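De novo designed WSHC8 (Synthetic construct, PDB 6O35) forms a computationally designed octameric bundle of helical hairpins that probably encloses a central pore. Local coordinates at residues A[27-32]-A[74-79]. Sequence-based numbering, arbitrary orientation.
Sequences KEFQEL and LTAWEI
F29 and A76 carry the apolar packing between helix 3-50 and helix 55-101, a large flat side chain set against the smallest one that still has a methyl group. Both side chains leave their backbones toward the partner helix. With CG anti to its own backbone N (chi1 170°), the phenyl ring of F29 is carried out across the gap, and its CE2 comes within 3.2 Å of A76 CB, shorter than usual for two carbons and not to be read closely at this resolution. F29 CD2 and CZ stand at 3.6 Å and 3.7 Å from the same CB, so three neighbouring ring carbons share one methyl, which meets the ring obliquely. Phenylalanine suits its place because its flat apolar ring reaches across the space between the helices; alanine suits the other because, with F29 CA and A76 CA 7.9 Å apart, its methyl fits the short space left beside the ring.

The polar part lies at the margin. Q30, partly exposed, brings its amide toward helix 55-101, where NE2 makes a weak hydrogen bond to OE1 of Q73 and lies at the edge of the F29 ring, in its plane. A bend at chi2 (-58°) curls the side chain so that the amide lies beside the ring. Q30 NE2 is also 4.4 Å from A76 CB, a peripheral contact. A glutamine fits this border because its amide can pair with a polar partner at the edge of the apolar contact.

Other copies of the protein extend the packing: F29 also meets L74 of a second subunit, and A76 meets W77 of that same subunit. The contact thus joins the two antiparallel helices of one helical hairpin near the middle of the chain, and its apolar pair also packs against a neighbouring hairpin, as expected in a designed octameric helical bundle.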
ATOM      1  N   LYS A  27     -12.860  -7.471 -18.514  1.00 53.52           N
ATOM      2  CA  LYS A  27     -13.802  -8.542 -18.823  1.00 55.93           C
ATOM      3  C   LYS A  27     -13.180  -9.909 -18.567  1.00 53.45           C
ATOM      4  O   LYS A  27     -13.796 -10.776 -17.938  1.00 52.37           O
ATOM      5  CB  LYS A  27     -14.267  -8.431 -20.277  1.00 57.63           C
ATOM      6  CG  LYS A  27     -15.571  -7.669 -20.465  1.00 60.79           C
ATOM      7  CD  LYS A  27     -16.739  -8.384 -19.802  1.00 60.35           C
ATOM      8  N   GLU A  28     -11.953 -10.119 -19.055  1.00 56.86           N
ATOM      9  CA  GLU A  28     -11.288 -11.405 -18.870  1.00 55.63           C
ATOM     10  C   GLU A  28     -11.256 -11.808 -17.402  1.00 56.94           C
ATOM     11  O   GLU A  28     -11.507 -12.970 -17.062  1.00 57.02           O
ATOM     12  CB  GLU A  28      -9.868 -11.348 -19.438  1.00 61.82           C
ATOM     13  CG  GLU A  28      -9.804 -11.373 -20.958  1.00 70.56           C
ATOM     14  CD  GLU A  28      -8.394 -11.187 -21.493  1.00 76.48           C
ATOM     15  OE1 GLU A  28      -7.531 -10.681 -20.746  1.00 75.77           O
ATOM     16  OE2 GLU A  28      -8.152 -11.549 -22.664  1.00 78.06           O
ATOM     17  N   PHE A  29     -10.950 -10.861 -16.513  1.00 59.95           N
ATOM     18  CA  PHE A  29     -10.932 -11.177 -15.090  1.00 59.15           C
ATOM     19  C   PHE A  29     -12.312 -11.613 -14.614  1.00 64.87           C
ATOM     20  O   PHE A  29     -12.448 -12.605 -13.888  1.00 71.88           O
ATOM     21  CB  PHE A  29     -10.447  -9.978 -14.278  1.00 56.42           C
ATOM     22  CG  PHE A  29     -10.628 -10.147 -12.799  1.00 57.57           C
ATOM     23  CD1 PHE A  29      -9.667 -10.790 -12.037  1.00 59.49           C
ATOM     24  CD2 PHE A  29     -11.772  -9.681 -12.169  1.00 61.75           C
ATOM     25  CE1 PHE A  29      -9.838 -10.957 -10.676  1.00 61.76           C
ATOM     26  CE2 PHE A  29     -11.949  -9.850 -10.810  1.00 62.83           C
ATOM     27  CZ  PHE A  29     -10.979 -10.482 -10.062  1.00 62.61           C
ATOM     28  N   GLN A  30     -13.353 -10.874 -15.006  1.00 63.03           N
ATOM     29  CA  GLN A  30     -14.707 -11.237 -14.603  1.00 58.62           C
ATOM     30  C   GLN A  30     -15.054 -12.646 -15.068  1.00 54.62           C
ATOM     31  O   GLN A  30     -15.616 -13.440 -14.304  1.00 57.54           O
ATOM     32  CB  GLN A  30     -15.711 -10.226 -15.153  1.00 57.91           C
ATOM     33  CG  GLN A  30     -15.595  -8.842 -14.534  1.00 56.52           C
ATOM     34  CD  GLN A  30     -15.759  -8.861 -13.025  1.00 58.50           C
ATOM     35  OE1 GLN A  30     -16.780  -9.312 -12.506  1.00 58.18           O
ATOM     36  NE2 GLN A  30     -14.746  -8.379 -12.315  1.00 63.56           N
ATOM     37  N   GLU A  31     -14.721 -12.979 -16.317  1.00 64.07           N
ATOM     38  CA  GLU A  31     -14.891 -14.350 -16.782  1.00 60.74           C
ATOM     39  C   GLU A  31     -14.021 -15.306 -15.974  1.00 58.63           C
ATOM     40  O   GLU A  31     -14.457 -16.408 -15.621  1.00 56.53           O
ATOM     41  CB  GLU A  31     -14.556 -14.445 -18.269  1.00 56.78           C
ATOM     42  CG  GLU A  31     -15.397 -13.541 -19.156  1.00 51.08           C
ATOM     43  N   LEU A  32     -12.786 -14.899 -15.669  1.00 48.57           N
ATOM     44  CA  LEU A  32     -11.897 -15.737 -14.871  1.00 43.12           C
ATOM     45  C   LEU A  32     -12.473 -15.967 -13.479  1.00 45.09           C
ATOM     46  O   LEU A  32     -12.575 -17.109 -13.015  1.00 44.65           O
ATOM     47  CB  LEU A  32     -10.517 -15.088 -14.776  1.00 39.71           C
ATOM     48  CG  LEU A  32      -9.404 -15.933 -14.158  1.00 47.76           C
ATOM     49  CD1 LEU A  32      -8.837 -16.905 -15.183  1.00 49.41           C
ATOM     50  CD2 LEU A  32      -8.309 -15.046 -13.590  1.00 54.38           C
ATOM     51  N   LEU A  74     -13.469  -6.140  -5.084  1.00 38.58           N
ATOM     52  CA  LEU A  74     -12.904  -4.872  -4.636  1.00 38.77           C
ATOM     53  C   LEU A  74     -11.537  -4.631  -5.262  1.00 44.11           C
ATOM     54  O   LEU A  74     -11.247  -3.532  -5.750  1.00 50.32           O
ATOM     55  CB  LEU A  74     -12.803  -4.854  -3.111  1.00 39.32           C
ATOM     56  CG  LEU A  74     -14.104  -4.604  -2.353  1.00 41.80           C
ATOM     57  CD1 LEU A  74     -13.927  -4.904  -0.871  1.00 39.15           C
ATOM     58  CD2 LEU A  74     -14.576  -3.171  -2.564  1.00 32.42           C
ATOM     59  N   THR A  75     -10.677  -5.652  -5.251  1.00 44.36           N
ATOM     60  CA  THR A  75      -9.342  -5.502  -5.818  1.00 40.58           C
ATOM     61  C   THR A  75      -9.406  -5.220  -7.315  1.00 40.87           C
ATOM     62  O   THR A  75      -8.683  -4.354  -7.823  1.00 44.67           O
ATOM     63  CB  THR A  75      -8.515  -6.757  -5.539  1.00 38.88           C
ATOM     64  OG1 THR A  75      -8.210  -6.824  -4.140  1.00 42.00           O
ATOM     65  CG2 THR A  75      -7.226  -6.739  -6.338  1.00 39.53           C
ATOM     66  N   ALA A  76     -10.261  -5.944  -8.041  1.00 35.79           N
ATOM     67  CA  ALA A  76     -10.427  -5.671  -9.463  1.00 38.85           C
ATOM     68  C   ALA A  76     -11.049  -4.296  -9.682  1.00 32.20           C
ATOM     69  O   ALA A  76     -10.661  -3.569 -10.603  1.00 34.75           O
ATOM     70  CB  ALA A  76     -11.282  -6.760 -10.108  1.00 27.83           C
ATOM     71  N   TRP A  77     -12.020  -3.928  -8.844  1.00 30.46           N
ATOM     72  CA  TRP A  77     -12.596  -2.591  -8.902  1.00 26.89           C
ATOM     73  C   TRP A  77     -11.532  -1.531  -8.654  1.00 35.80           C
ATOM     74  O   TRP A  77     -11.513  -0.489  -9.321  1.00 27.26           O
ATOM     75  CB  TRP A  77     -13.727  -2.489  -7.878  1.00 26.91           C
ATOM     76  CG  TRP A  77     -14.365  -1.144  -7.752  1.00 31.55           C
ATOM     77  CD1 TRP A  77     -14.278  -0.097  -8.628  1.00 26.70           C
ATOM     78  CD2 TRP A  77     -15.196  -0.697  -6.675  1.00 30.28           C
ATOM     79  NE1 TRP A  77     -15.001   0.972  -8.158  1.00 27.83           N
ATOM     80  CE2 TRP A  77     -15.575   0.631  -6.961  1.00 30.82           C
ATOM     81  CE3 TRP A  77     -15.656  -1.289  -5.497  1.00 30.57           C
ATOM     82  CZ2 TRP A  77     -16.392   1.373  -6.114  1.00 37.15           C
ATOM     83  CZ3 TRP A  77     -16.467  -0.551  -4.655  1.00 36.38           C
ATOM     84  CH2 TRP A  77     -16.827   0.768  -4.968  1.00 37.21           C
ATOM     85  N   GLU A  78     -10.631  -1.785  -7.704  1.00 44.57           N
ATOM     86  CA  GLU A  78      -9.572  -0.826  -7.415  1.00 39.03           C
ATOM     87  C   GLU A  78      -8.653  -0.641  -8.613  1.00 39.70           C
ATOM     88  O   GLU A  78      -8.287   0.490  -8.956  1.00 45.72           O
ATOM     89  CB  GLU A  78      -8.779  -1.288  -6.194  1.00 39.61           C
ATOM     90  CG  GLU A  78      -7.547  -0.458  -5.902  1.00 39.58           C
ATOM     91  N   ILE A  79      -8.278  -1.736  -9.272  1.00 38.10           N
ATOM     92  CA  ILE A  79      -7.351  -1.654 -10.395  1.00 36.18           C
ATOM     93  C   ILE A  79      -8.003  -0.930 -11.572  1.00 48.14           C
ATOM     94  O   ILE A  79      -7.473   0.059 -12.087  1.00 48.07           O
ATOM     95  CB  ILE A  79      -6.866  -3.055 -10.802  1.00 40.01           C
ATOM     96  CG1 ILE A  79      -6.126  -3.727  -9.644  1.00 43.73           C
ATOM     97  CG2 ILE A  79      -5.970  -2.967 -12.026  1.00 32.60           C
ATOM     98  CD1 ILE A  79      -6.051  -5.237  -9.763  1.00 26.50           C
TER